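Local coordinates for potential RNA-dependent RNA polymerase (Human picobirnavirus, PDB 5I62), which catalyses RNA-templated synthesis of RNA from ribonucleoside triphosphates, serving both transcription and genome replication of a small double-stranded RNA virus, at residues 224-229 with 233-238; 276-281 with 296-301; 339-344 with 378-383. One frame throughout, in Å; residues are numbered along the deposited sequence.

How the contacts relate
From the N terminus, contact 1 comes first: a loop of three residues separates its segments where helix 208-228 ends and the chain runs on to helix 237-250. Contact 2 closes a longer loop of 14 residues, mostly helix 288-296, and brings the chain beyond it back against helix 271-284. Contact 3 closes the widest loop, 33 residues containing strands 355-357 and 360-363 and helix 370-378. The three follow in series, without nesting or crossing, their centres 20 to 24 Å apart. Helix 327-345 links them: Trp234 bonds to its Asn328, Ala277 and Phe298 lean on its Val334 and Asp330, and contact 3 lies on its later turns.

Contact 1. Residues 224-229 with 233-238; sequences TFQRLG and AWVSME
Phe225 and Trp234 form the tight part of this contact, their side chains lying side by side and pointing the same way. The six-membered ring of the indole presents its rim, with Trp234 CZ3 3.5 Å from Phe225 CB and 3.7 Å from Phe225 CD2. The two aromatic planes are inclined at 48°, an oblique pairing with centroids 5.8 Å apart. Leu221, Ile222 and Leu357 also pack on the indole, and its NE1 is hydrogen-bonded to Asn328 OD1. The looser side belongs to Gln226 and the exposed Val235. With CG anti to its carbonyl carbon (chi1 -75°) and the chain extended beyond, Gln226 crosses the Trp234 side chain at about a right angle and gives a hydrogen bond from NE2 to Trp234 O at 2.8 Å. The bond is somewhat bent, 151° at the hydrogen, and the donor is tilted out of the carbonyl plane. Val235 CG2 rests 3.4 Å from Gln226 O, near the end of the helix. There Gly229, with positive phi, is the C-prime residue of a Schellman motif; Ser236 then N-caps helix 237-250 through OG to Ala239 N. The chemistry implies a division of labour: apolar contact seats the tryptophan between helix 208-228 and strand 355-357, while one side-chain amide ties its backbone carbonyl to the helix end nearer solvent.

Contact 2. Residues 276-281 with 296-301; sequences VAKELL and RVFPIK
Phe298 faces one side of helix 271-284 and meets Ala277, Lys278 and Leu281, residues that lie on the same side of that helix. From CB the side chain heads toward the helix: CG is anti to the backbone N (chi1 176°), which sends the ring toward helix 271-284. On one flank CD1 and CE1 lie against Leu281, whose CD1 is 3.6 Å from Phe298 CE1 and approaches obliquely. At the tip, Phe298 CZ sits 3.9 Å from Ala277 CB, which comes at the ring edge near its plane, and 3.7 Å from Lys278 N, against the helix backbone. Over one face lies Lys278 CB, 3.7 Å from Phe298 CE2. That methylene makes a CH-pi contact, 4.1 Å from Lys278 CB to the Phe298 centroid and 28° off the ring normal, with Lys278 CG also above the plane but offset toward the rim. The lysine chain then runs on fully extended, and its charged NZ leaves the ring for a salt bridge with Glu295. Behind the ring, the backbone of Phe298 is held by Lys301, which folds back so that its NZ bonds to Phe298 O at 3.0 Å, in the carbonyl plane and on a lone pair. This ammonium also forms a salt bridge with Asp330 and a hydrogen bond with Tyr218, a buried charge with three polar partners. Trp293 and Asp330 also touch the phenylalanine side chain. The helix that follows the motif A strand 257-261 of the polymerase palm is thus packed by the chain leading from helix 288-296 to strand 306-309 of the other, mixed sheet, beside helix 327-345.

Contact 3. Residues 339-344 with 378-383; sequences QHEAAI and SRHGLD
Glu341 and His380 hold the closest pair of CA atoms, yet these are 11.2 Å apart, and between the two segments, one on helix 327-345 and the other in the turn after helix 370-378, the gap is spanned by side chains. Glu341 stretches out with CG anti to its backbone N (chi1 -179°) and meets the edge of the imidazole almost coplanar with it, the planes 13° apart. His380 NE2 gives a hydrogen bond to Glu341 OE1, modelled very short at 2.5 Å. His380 ND1 is bonded to Val104 O. Glu341 OE2 also accepts from Asp107 N, which fixes the rotation of the carboxylate. Arg379 approaches Glu341 from the opposite direction, with Glu341 OE2 over one face of the guanidinium and the two planes 48° apart; its NH2 makes a long salt bridge of 3.6 Å to Glu341 OE1. Arg379 CG covers the centre of the imidazole, and NE and NH2 bond to Ser376 O and Ser345 OG. The cluster thus sits between the end of helix 327-345, helix 370-378 and helix 108-116, just ahead of the chain's path to edge strand 390-392 of the palm sheet.

Contact 1. Residues 224-229 with 233-238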
ATOM      1  N   THR A 224     -16.960   2.175   7.904  1.00 17.77           N
ATOM      2  CA  THR A 224     -17.260   2.243   9.332  1.00 21.71           C
ATOM      3  C   THR A 224     -16.033   2.642  10.145  1.00 20.62           C
ATOM      4  O   THR A 224     -16.112   3.510  11.021  1.00 18.02           O
ATOM      5  CB  THR A 224     -17.796   0.893   9.809  1.00 23.04           C
ATOM      6  OG1 THR A 224     -19.106   0.693   9.283  1.00 28.49           O
ATOM      7  CG2 THR A 224     -17.842   0.825  11.347  1.00 21.05           C
ATOM      8  N   PHE A 225     -14.892   2.002   9.876  1.00 18.20           N
ATOM      9  CA  PHE A 225     -13.667   2.336  10.594  1.00 20.44           C
ATOM     10  C   PHE A 225     -13.241   3.771  10.317  1.00 22.39           C
ATOM     11  O   PHE A 225     -12.763   4.467  11.222  1.00 21.72           O
ATOM     12  CB  PHE A 225     -12.550   1.360  10.227  1.00 17.43           C
ATOM     13  CG  PHE A 225     -12.564   0.095  11.042  1.00 21.04           C
ATOM     14  CD1 PHE A 225     -13.734  -0.615  11.226  1.00 21.02           C
ATOM     15  CD2 PHE A 225     -11.404  -0.371  11.642  1.00 25.04           C
ATOM     16  CE1 PHE A 225     -13.755  -1.768  11.993  1.00 25.30           C
ATOM     17  CE2 PHE A 225     -11.415  -1.535  12.407  1.00 22.79           C
ATOM     18  CZ  PHE A 225     -12.590  -2.227  12.579  1.00 23.44           C
ATOM     19  N   GLN A 226     -13.421   4.232   9.076  1.00 17.84           N
ATOM     20  CA  GLN A 226     -13.093   5.614   8.724  1.00 19.87           C
ATOM     21  C   GLN A 226     -13.922   6.604   9.527  1.00 21.84           C
ATOM     22  O   GLN A 226     -13.395   7.589  10.061  1.00 22.07           O
ATOM     23  CB  GLN A 226     -13.304   5.847   7.224  1.00 18.46           C
ATOM     24  CG  GLN A 226     -12.228   5.239   6.363  1.00 19.17           C
ATOM     25  CD  GLN A 226     -12.554   5.306   4.881  1.00 20.06           C
ATOM     26  OE1 GLN A 226     -13.719   5.212   4.476  1.00 21.61           O
ATOM     27  NE2 GLN A 226     -11.518   5.461   4.066  1.00 19.96           N
ATOM     28  N   ARG A 227     -15.228   6.358   9.626  1.00 21.00           N
ATOM     29  CA  ARG A 227     -16.091   7.302  10.328  1.00 23.17           C
ATOM     30  C   ARG A 227     -15.854   7.285  11.836  1.00 24.47           C
ATOM     31  O   ARG A 227     -16.036   8.308  12.500  1.00 24.44           O
ATOM     32  CB  ARG A 227     -17.540   7.011   9.987  1.00 21.10           C
ATOM     33  CG  ARG A 227     -17.823   7.338   8.522  1.00 20.83           C
ATOM     34  CD  ARG A 227     -19.296   7.468   8.264  1.00 28.58           C
ATOM     35  NE  ARG A 227     -19.943   6.171   8.326  1.00 29.77           N
ATOM     36  CZ  ARG A 227     -20.452   5.550   7.268  1.00 33.12           C
ATOM     37  NH1 ARG A 227     -20.399   6.125   6.076  1.00 32.13           N
ATOM     38  NH2 ARG A 227     -21.020   4.363   7.414  1.00 38.51           N
ATOM     39  N   LEU A 228     -15.453   6.148  12.390  1.00 21.66           N
ATOM     40  CA  LEU A 228     -15.097   6.085  13.805  1.00 22.34           C
ATOM     41  C   LEU A 228     -13.672   6.551  14.088  1.00 24.73           C
ATOM     42  O   LEU A 228     -13.324   6.746  15.259  1.00 24.68           O
ATOM     43  CB  LEU A 228     -15.261   4.665  14.323  1.00 21.39           C
ATOM     44  CG  LEU A 228     -16.741   4.285  14.347  1.00 29.42           C
ATOM     45  CD1 LEU A 228     -16.888   2.825  14.672  1.00 26.12           C
ATOM     46  CD2 LEU A 228     -17.479   5.146  15.359  1.00 28.87           C
ATOM     47  N   GLY A 229     -12.845   6.698  13.058  1.00 20.98           N
ATOM     48  CA  GLY A 229     -11.460   7.086  13.234  1.00 24.98           C
ATOM     49  C   GLY A 229     -10.566   6.018  13.826  1.00 25.61           C
ATOM     50  O   GLY A 229      -9.516   6.350  14.374  1.00 23.23           O
ATOM     51  N   ALA A 233      -4.825   6.186   9.305  1.00 17.30           N
ATOM     52  CA  ALA A 233      -4.257   6.188   7.957  1.00 17.94           C
ATOM     53  C   ALA A 233      -5.307   5.910   6.881  1.00 19.95           C
ATOM     54  O   ALA A 233      -5.081   6.239   5.712  1.00 20.02           O
ATOM     55  CB  ALA A 233      -3.119   5.176   7.854  1.00 17.86           C
ATOM     56  N   TRP A 234      -6.436   5.306   7.246  1.00 16.87           N
ATOM     57  CA  TRP A 234      -7.554   5.161   6.320  1.00 21.89           C
ATOM     58  C   TRP A 234      -8.340   6.452   6.160  1.00 21.42           C
ATOM     59  O   TRP A 234      -9.175   6.544   5.256  1.00 20.88           O
ATOM     60  CB  TRP A 234      -8.520   4.062   6.782  1.00 20.52           C
ATOM     61  CG  TRP A 234      -7.996   2.672   6.637  1.00 22.79           C
ATOM     62  CD1 TRP A 234      -6.836   2.291   6.023  1.00 26.89           C
ATOM     63  CD2 TRP A 234      -8.605   1.472   7.126  1.00 20.68           C
ATOM     64  NE1 TRP A 234      -6.690   0.923   6.097  1.00 29.45           N
ATOM     65  CE2 TRP A 234      -7.762   0.398   6.771  1.00 29.12           C
ATOM     66  CE3 TRP A 234      -9.780   1.204   7.825  1.00 17.02           C
ATOM     67  CZ2 TRP A 234      -8.058  -0.928   7.103  1.00 24.37           C
ATOM     68  CZ3 TRP A 234     -10.071  -0.104   8.151  1.00 19.51           C
ATOM     69  CH2 TRP A 234      -9.212  -1.155   7.793  1.00 21.56           C
ATOM     70  N   VAL A 235      -8.114   7.440   7.018  1.00 21.60           N
ATOM     71  CA  VAL A 235      -8.875   8.678   6.932  1.00 22.77           C
ATOM     72  C   VAL A 235      -8.040   9.725   6.209  1.00 24.42           C
ATOM     73  O   VAL A 235      -8.440  10.227   5.157  1.00 22.28           O
ATOM     74  CB  VAL A 235      -9.314   9.170   8.323  1.00 20.36           C
ATOM     75  CG1 VAL A 235     -10.112  10.481   8.202  1.00 21.23           C
ATOM     76  CG2 VAL A 235     -10.148   8.098   9.023  1.00 22.77           C
ATOM     77  N   SER A 236      -6.875  10.061   6.761  1.00 21.52           N
ATOM     78  CA  SER A 236      -6.052  11.120   6.185  1.00 19.98           C
ATOM     79  C   SER A 236      -4.725  11.188   6.917  1.00 21.16           C
ATOM     80  O   SER A 236      -4.587  10.680   8.028  1.00 17.46           O
ATOM     81  CB  SER A 236      -6.750  12.478   6.280  1.00 20.91           C
ATOM     82  OG  SER A 236      -6.752  12.909   7.627  1.00 22.06           O
ATOM     83  N   MET A 237      -3.760  11.864   6.293  1.00 21.11           N
ATOM     84  CA  MET A 237      -2.484  12.085   6.961  1.00 20.22           C
ATOM     85  C   MET A 237      -2.639  13.032   8.145  1.00 23.20           C
ATOM     86  O   MET A 237      -1.853  12.981   9.100  1.00 19.42           O
ATOM     87  CB  MET A 237      -1.458  12.619   5.970  1.00 21.63           C
ATOM     88  CG  MET A 237      -1.110  11.631   4.852  1.00 25.79           C
ATOM     89  SD  MET A 237      -0.183  10.196   5.452  1.00 41.74           S
ATOM     90  CE  MET A 237      -1.475   8.958   5.606  1.00 25.26           C
ATOM     91  N   GLU A 238      -3.650  13.895   8.108  1.00 23.66           N
ATOM     92  CA  GLU A 238      -3.903  14.764   9.253  1.00 25.93           C
ATOM     93  C   GLU A 238      -4.466  13.972  10.434  1.00 19.92           C
ATOM     94  O   GLU A 238      -4.140  14.259  11.594  1.00 21.33           O
ATOM     95  CB  GLU A 238      -4.833  15.905   8.836  1.00 28.69           C
ATOM     96  CG  GLU A 238      -4.180  16.912   7.862  1.00 31.30           C
ATOM     97  CD  GLU A 238      -3.959  16.352   6.444  1.00 35.85           C
ATOM     98  OE1 GLU A 238      -4.787  15.538   5.966  1.00 29.20           O
ATOM     99  OE2 GLU A 238      -2.948  16.732   5.805  1.00 36.38           O
TER

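Contact 2. Residues 276-281 with 296-301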
ATOM      1  N   VAL A 276      -6.666 -15.394  12.798  1.00 18.04           N
ATOM      2  CA  VAL A 276      -6.943 -14.247  13.665  1.00 15.50           C
ATOM      3  C   VAL A 276      -7.778 -13.213  12.923  1.00 16.75           C
ATOM      4  O   VAL A 276      -8.747 -12.667  13.468  1.00 15.23           O
ATOM      5  CB  VAL A 276      -5.642 -13.618  14.194  1.00 17.58           C
ATOM      6  CG1 VAL A 276      -5.969 -12.348  14.998  1.00 17.46           C
ATOM      7  CG2 VAL A 276      -4.866 -14.600  15.043  1.00 20.04           C
ATOM      8  N   ALA A 277      -7.398 -12.906  11.674  1.00 14.00           N
ATOM      9  CA  ALA A 277      -8.228 -12.038  10.843  1.00 14.29           C
ATOM     10  C   ALA A 277      -9.652 -12.565  10.769  1.00 16.65           C
ATOM     11  O   ALA A 277     -10.613 -11.799  10.883  1.00 15.93           O
ATOM     12  CB  ALA A 277      -7.642 -11.911   9.432  1.00 14.56           C
ATOM     13  N   LYS A 278      -9.808 -13.877  10.583  1.00 15.31           N
ATOM     14  CA  LYS A 278     -11.149 -14.429  10.443  1.00 15.19           C
ATOM     15  C   LYS A 278     -11.945 -14.264  11.726  1.00 17.60           C
ATOM     16  O   LYS A 278     -13.158 -14.029  11.683  1.00 17.94           O
ATOM     17  CB  LYS A 278     -11.076 -15.902  10.060  1.00 18.83           C
ATOM     18  CG  LYS A 278     -12.429 -16.503   9.724  1.00 19.72           C
ATOM     19  CD  LYS A 278     -12.269 -17.969   9.315  1.00 25.69           C
ATOM     20  CE  LYS A 278     -13.621 -18.623   9.109  1.00 31.77           C
ATOM     21  NZ  LYS A 278     -13.452 -20.058   8.740  1.00 30.96           N
ATOM     22  N   GLU A 279     -11.280 -14.402  12.876  1.00 18.04           N
ATOM     23  CA  GLU A 279     -11.968 -14.254  14.154  1.00 19.77           C
ATOM     24  C   GLU A 279     -12.418 -12.814  14.382  1.00 19.24           C
ATOM     25  O   GLU A 279     -13.528 -12.570  14.870  1.00 18.46           O
ATOM     26  CB  GLU A 279     -11.069 -14.723  15.306  1.00 24.06           C
ATOM     27  CG  GLU A 279     -11.823 -14.755  16.620  1.00 30.89           C
ATOM     28  CD  GLU A 279     -11.023 -15.331  17.782  1.00 37.78           C
ATOM     29  OE1 GLU A 279     -10.024 -16.042  17.546  1.00 39.16           O
ATOM     30  OE2 GLU A 279     -11.410 -15.076  18.945  1.00 39.47           O
ATOM     31  N   LEU A 280     -11.556 -11.846  14.066  1.00 17.02           N
ATOM     32  CA  LEU A 280     -11.935 -10.442  14.211  1.00 16.71           C
ATOM     33  C   LEU A 280     -13.091 -10.088  13.285  1.00 18.77           C
ATOM     34  O   LEU A 280     -14.023  -9.369  13.674  1.00 18.66           O
ATOM     35  CB  LEU A 280     -10.737  -9.548  13.927  1.00 16.92           C
ATOM     36  CG  LEU A 280      -9.553  -9.748  14.870  1.00 20.77           C
ATOM     37  CD1 LEU A 280      -8.373  -8.903  14.395  1.00 18.04           C
ATOM     38  CD2 LEU A 280      -9.956  -9.377  16.290  1.00 17.49           C
ATOM     39  N   LEU A 281     -13.020 -10.551  12.031  1.00 17.56           N
ATOM     40  CA  LEU A 281     -14.101 -10.293  11.082  1.00 19.87           C
ATOM     41  C   LEU A 281     -15.407 -10.931  11.547  1.00 19.98           C
ATOM     42  O   LEU A 281     -16.482 -10.332  11.414  1.00 20.02           O
ATOM     43  CB  LEU A 281     -13.719 -10.818   9.697  1.00 17.55           C
ATOM     44  CG  LEU A 281     -12.626  -9.993   9.034  1.00 19.91           C
ATOM     45  CD1 LEU A 281     -12.235 -10.637   7.702  1.00 19.74           C
ATOM     46  CD2 LEU A 281     -13.147  -8.592   8.825  1.00 17.98           C
ATOM     47  N   ARG A 296     -16.573 -19.190   2.635  1.00 20.39           N
ATOM     48  CA  ARG A 296     -16.420 -19.343   1.188  1.00 23.55           C
ATOM     49  C   ARG A 296     -15.470 -18.345   0.553  1.00 20.83           C
ATOM     50  O   ARG A 296     -14.697 -18.716  -0.325  1.00 16.82           O
ATOM     51  CB  ARG A 296     -17.764 -19.195   0.475  1.00 28.73           C
ATOM     52  CG  ARG A 296     -18.629 -20.419   0.419  1.00 38.41           C
ATOM     53  CD  ARG A 296     -20.049 -19.995   0.056  1.00 37.33           C
ATOM     54  NE  ARG A 296     -20.352 -20.130  -1.363  1.00 38.74           N
ATOM     55  CZ  ARG A 296     -20.574 -21.297  -1.957  1.00 42.09           C
ATOM     56  NH1 ARG A 296     -20.510 -22.427  -1.256  1.00 47.33           N
ATOM     57  NH2 ARG A 296     -20.860 -21.340  -3.243  1.00 39.41           N
ATOM     58  N   VAL A 297     -15.562 -17.076   0.930  1.00 15.89           N
ATOM     59  CA  VAL A 297     -14.855 -15.996   0.241  1.00 18.17           C
ATOM     60  C   VAL A 297     -13.567 -15.618   0.956  1.00 18.72           C
ATOM     61  O   VAL A 297     -12.515 -15.475   0.330  1.00 16.54           O
ATOM     62  CB  VAL A 297     -15.777 -14.763   0.098  1.00 17.63           C
ATOM     63  CG1 VAL A 297     -15.021 -13.614  -0.583  1.00 14.50           C
ATOM     64  CG2 VAL A 297     -17.059 -15.118  -0.645  1.00 19.30           C
ATOM     65  N   PHE A 298     -13.650 -15.380   2.266  1.00 18.59           N
ATOM     66  CA  PHE A 298     -12.464 -15.018   3.049  1.00 17.41           C
ATOM     67  C   PHE A 298     -11.208 -15.824   2.713  1.00 13.87           C
ATOM     68  O   PHE A 298     -10.132 -15.222   2.620  1.00 15.32           O
ATOM     69  CB  PHE A 298     -12.774 -15.139   4.550  1.00 17.42           C
ATOM     70  CG  PHE A 298     -11.577 -14.881   5.418  1.00 18.56           C
ATOM     71  CD1 PHE A 298     -11.212 -13.581   5.734  1.00 17.79           C
ATOM     72  CD2 PHE A 298     -10.782 -15.927   5.868  1.00 19.34           C
ATOM     73  CE1 PHE A 298     -10.088 -13.328   6.502  1.00 15.77           C
ATOM     74  CE2 PHE A 298      -9.656 -15.671   6.639  1.00 18.22           C
ATOM     75  CZ  PHE A 298      -9.318 -14.367   6.948  1.00 17.93           C
ATOM     76  N   PRO A 299     -11.251 -17.145   2.545  1.00 17.59           N
ATOM     77  CA  PRO A 299      -9.987 -17.875   2.330  1.00 18.75           C
ATOM     78  C   PRO A 299      -9.374 -17.684   0.953  1.00 17.53           C
ATOM     79  O   PRO A 299      -8.216 -18.072   0.780  1.00 15.94           O
ATOM     80  CB  PRO A 299     -10.363 -19.350   2.545  1.00 20.23           C
ATOM     81  CG  PRO A 299     -11.830 -19.409   2.541  1.00 25.44           C
ATOM     82  CD  PRO A 299     -12.368 -18.058   2.856  1.00 17.85           C
ATOM     83  N   ILE A 300     -10.101 -17.132  -0.029  1.00 16.07           N
ATOM     84  CA  ILE A 300      -9.622 -17.176  -1.418  1.00 15.49           C
ATOM     85  C   ILE A 300      -8.327 -16.396  -1.585  1.00 14.06           C
ATOM     86  O   ILE A 300      -7.429 -16.809  -2.329  1.00 15.55           O
ATOM     87  CB  ILE A 300     -10.717 -16.663  -2.379  1.00 15.01           C
ATOM     88  CG1 ILE A 300     -11.880 -17.652  -2.420  1.00 16.86           C
ATOM     89  CG2 ILE A 300     -10.161 -16.388  -3.780  1.00 12.01           C
ATOM     90  CD1 ILE A 300     -13.110 -17.071  -3.073  1.00 18.93           C
ATOM     91  N   LYS A 301      -8.203 -15.253  -0.905  1.00 15.25           N
ATOM     92  CA  LYS A 301      -7.011 -14.435  -1.090  1.00 14.69           C
ATOM     93  C   LYS A 301      -5.747 -15.151  -0.616  1.00 16.27           C
ATOM     94  O   LYS A 301      -4.643 -14.749  -1.003  1.00 16.69           O
ATOM     95  CB  LYS A 301      -7.175 -13.094  -0.373  1.00 18.59           C
ATOM     96  CG  LYS A 301      -7.211 -13.236   1.176  1.00 17.23           C
ATOM     97  CD  LYS A 301      -7.396 -11.895   1.896  1.00 17.86           C
ATOM     98  CE  LYS A 301      -8.870 -11.492   1.994  1.00 18.76           C
ATOM     99  NZ  LYS A 301      -9.613 -12.282   3.029  1.00 18.58           N
TER

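Contact 3. Residues 339-344 with 378-383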
ATOM      1  N   GLN A 339       0.236  -5.728  18.274  1.00 16.12           N
ATOM      2  CA  GLN A 339       0.636  -4.639  19.161  1.00 14.28           C
ATOM      3  C   GLN A 339       0.095  -4.868  20.564  1.00 14.05           C
ATOM      4  O   GLN A 339       0.815  -4.705  21.555  1.00 15.79           O
ATOM      5  CB  GLN A 339       0.155  -3.295  18.592  1.00 13.52           C
ATOM      6  CG  GLN A 339       0.786  -2.938  17.219  1.00 13.74           C
ATOM      7  CD  GLN A 339       0.463  -1.515  16.781  1.00 14.80           C
ATOM      8  OE1 GLN A 339      -0.614  -1.002  17.055  1.00 16.12           O
ATOM      9  NE2 GLN A 339       1.431  -0.856  16.149  1.00 16.55           N
ATOM     10  N   HIS A 340      -1.181  -5.245  20.673  1.00 13.25           N
ATOM     11  CA  HIS A 340      -1.744  -5.541  21.985  1.00 15.12           C
ATOM     12  C   HIS A 340      -0.993  -6.680  22.655  1.00 18.87           C
ATOM     13  O   HIS A 340      -0.708  -6.628  23.861  1.00 17.09           O
ATOM     14  CB  HIS A 340      -3.222  -5.908  21.864  1.00 16.70           C
ATOM     15  CG  HIS A 340      -4.127  -4.728  21.738  1.00 18.41           C
ATOM     16  ND1 HIS A 340      -4.262  -3.790  22.739  1.00 17.73           N
ATOM     17  CD2 HIS A 340      -4.925  -4.317  20.723  1.00 17.00           C
ATOM     18  CE1 HIS A 340      -5.117  -2.858  22.350  1.00 20.07           C
ATOM     19  NE2 HIS A 340      -5.534  -3.156  21.130  1.00 22.61           N
ATOM     20  N   GLU A 341      -0.663  -7.718  21.879  1.00 13.98           N
ATOM     21  CA  GLU A 341      -0.022  -8.902  22.443  1.00 14.89           C
ATOM     22  C   GLU A 341       1.363  -8.578  22.979  1.00 16.66           C
ATOM     23  O   GLU A 341       1.765  -9.099  24.025  1.00 19.58           O
ATOM     24  CB  GLU A 341       0.062 -10.014  21.399  1.00 17.58           C
ATOM     25  CG  GLU A 341       0.698 -11.291  21.926  1.00 18.43           C
ATOM     26  CD  GLU A 341       0.977 -12.280  20.805  1.00 25.67           C
ATOM     27  OE1 GLU A 341       1.743 -11.932  19.868  1.00 21.24           O
ATOM     28  OE2 GLU A 341       0.406 -13.392  20.847  1.00 23.51           O
ATOM     29  N   ALA A 342       2.106  -7.711  22.288  1.00 14.39           N
ATOM     30  CA  ALA A 342       3.414  -7.309  22.803  1.00 17.82           C
ATOM     31  C   ALA A 342       3.285  -6.666  24.189  1.00 19.52           C
ATOM     32  O   ALA A 342       4.045  -6.984  25.111  1.00 19.33           O
ATOM     33  CB  ALA A 342       4.094  -6.359  21.823  1.00 16.81           C
ATOM     34  N   ALA A 343       2.330  -5.749  24.348  1.00 17.13           N
ATOM     35  CA  ALA A 343       2.141  -5.085  25.635  1.00 18.45           C
ATOM     36  C   ALA A 343       1.701  -6.081  26.697  1.00 21.51           C
ATOM     37  O   ALA A 343       2.260  -6.133  27.803  1.00 22.30           O
ATOM     38  CB  ALA A 343       1.116  -3.955  25.503  1.00 17.02           C
ATOM     39  N   ILE A 344       0.698  -6.889  26.366  1.00 19.13           N
ATOM     40  CA  ILE A 344       0.133  -7.858  27.296  1.00 20.37           C
ATOM     41  C   ILE A 344       1.177  -8.890  27.698  1.00 22.37           C
ATOM     42  O   ILE A 344       1.254  -9.295  28.864  1.00 22.69           O
ATOM     43  CB  ILE A 344      -1.110  -8.515  26.665  1.00 22.78           C
ATOM     44  CG1 ILE A 344      -2.248  -7.498  26.536  1.00 20.47           C
ATOM     45  CG2 ILE A 344      -1.540  -9.748  27.462  1.00 26.03           C
ATOM     46  CD1 ILE A 344      -3.379  -7.957  25.604  1.00 16.55           C
ATOM     47  N   SER A 378       7.615 -11.965  15.930  1.00 17.35           N
ATOM     48  CA  SER A 378       8.241 -12.928  15.025  1.00 19.49           C
ATOM     49  C   SER A 378       7.851 -14.366  15.343  1.00 19.74           C
ATOM     50  O   SER A 378       7.855 -15.221  14.449  1.00 22.70           O
ATOM     51  CB  SER A 378       9.757 -12.781  15.065  1.00 24.04           C
ATOM     52  OG  SER A 378      10.140 -11.525  14.538  1.00 31.03           O
ATOM     53  N   ARG A 379       7.519 -14.657  16.597  1.00 17.65           N
ATOM     54  CA  ARG A 379       7.145 -16.015  16.976  1.00 22.98           C
ATOM     55  C   ARG A 379       5.919 -16.516  16.221  1.00 19.02           C
ATOM     56  O   ARG A 379       5.665 -17.721  16.200  1.00 16.10           O
ATOM     57  CB  ARG A 379       6.889 -16.084  18.481  1.00 17.98           C
ATOM     58  CG  ARG A 379       5.739 -15.217  18.910  1.00 18.75           C
ATOM     59  CD  ARG A 379       5.568 -15.235  20.418  1.00 23.87           C
ATOM     60  NE  ARG A 379       4.901 -14.040  20.925  1.00 20.32           N
ATOM     61  CZ  ARG A 379       4.513 -13.892  22.191  1.00 31.14           C
ATOM     62  NH1 ARG A 379       4.719 -14.883  23.053  1.00 22.47           N
ATOM     63  NH2 ARG A 379       3.926 -12.761  22.600  1.00 21.17           N
ATOM     64  N   HIS A 380       5.152 -15.628  15.609  1.00 17.62           N
ATOM     65  CA  HIS A 380       4.012 -16.042  14.803  1.00 18.26           C
ATOM     66  C   HIS A 380       4.403 -16.348  13.358  1.00 19.72           C
ATOM     67  O   HIS A 380       3.528 -16.417  12.493  1.00 19.78           O
ATOM     68  CB  HIS A 380       2.934 -14.966  14.858  1.00 18.24           C
ATOM     69  CG  HIS A 380       2.508 -14.643  16.253  1.00 17.67           C
ATOM     70  ND1 HIS A 380       1.892 -15.565  17.067  1.00 19.36           N
ATOM     71  CD2 HIS A 380       2.664 -13.523  17.001  1.00 20.26           C
ATOM     72  CE1 HIS A 380       1.653 -15.018  18.246  1.00 19.81           C
ATOM     73  NE2 HIS A 380       2.110 -13.778  18.232  1.00 19.03           N
ATOM     74  N   GLY A 381       5.687 -16.562  13.094  1.00 19.36           N
ATOM     75  CA  GLY A 381       6.137 -16.850  11.747  1.00 21.08           C
ATOM     76  C   GLY A 381       6.389 -15.628  10.899  1.00 22.56           C
ATOM     77  O   GLY A 381       6.409 -15.741   9.671  1.00 20.68           O
ATOM     78  N   LEU A 382       6.582 -14.464  11.514  1.00 19.49           N
ATOM     79  CA  LEU A 382       6.822 -13.225  10.792  1.00 20.92           C
ATOM     80  C   LEU A 382       8.305 -12.883  10.812  1.00 22.06           C
ATOM     81  O   LEU A 382       9.027 -13.219  11.751  1.00 24.92           O
ATOM     82  CB  LEU A 382       5.991 -12.086  11.384  1.00 18.54           C
ATOM     83  CG  LEU A 382       4.512 -12.465  11.438  1.00 21.73           C
ATOM     84  CD1 LEU A 382       3.732 -11.470  12.296  1.00 21.20           C
ATOM     85  CD2 LEU A 382       3.946 -12.542   9.979  1.00 16.27           C
ATOM     86  N   ASP A 383       8.753 -12.212   9.764  1.00 21.50           N
ATOM     87  CA  ASP A 383      10.160 -11.906   9.569  1.00 22.21           C
ATOM     88  C   ASP A 383      10.393 -10.423   9.801  1.00 26.08           C
ATOM     89  O   ASP A 383       9.660  -9.586   9.268  1.00 20.71           O
ATOM     90  CB  ASP A 383      10.612 -12.305   8.165  1.00 25.36           C
ATOM     91  CG  ASP A 383      12.120 -12.401   8.040  1.00 32.22           C
ATOM     92  OD1 ASP A 383      12.782 -12.808   9.021  1.00 42.06           O
ATOM     93  OD2 ASP A 383      12.642 -12.082   6.950  1.00 41.09           O
TER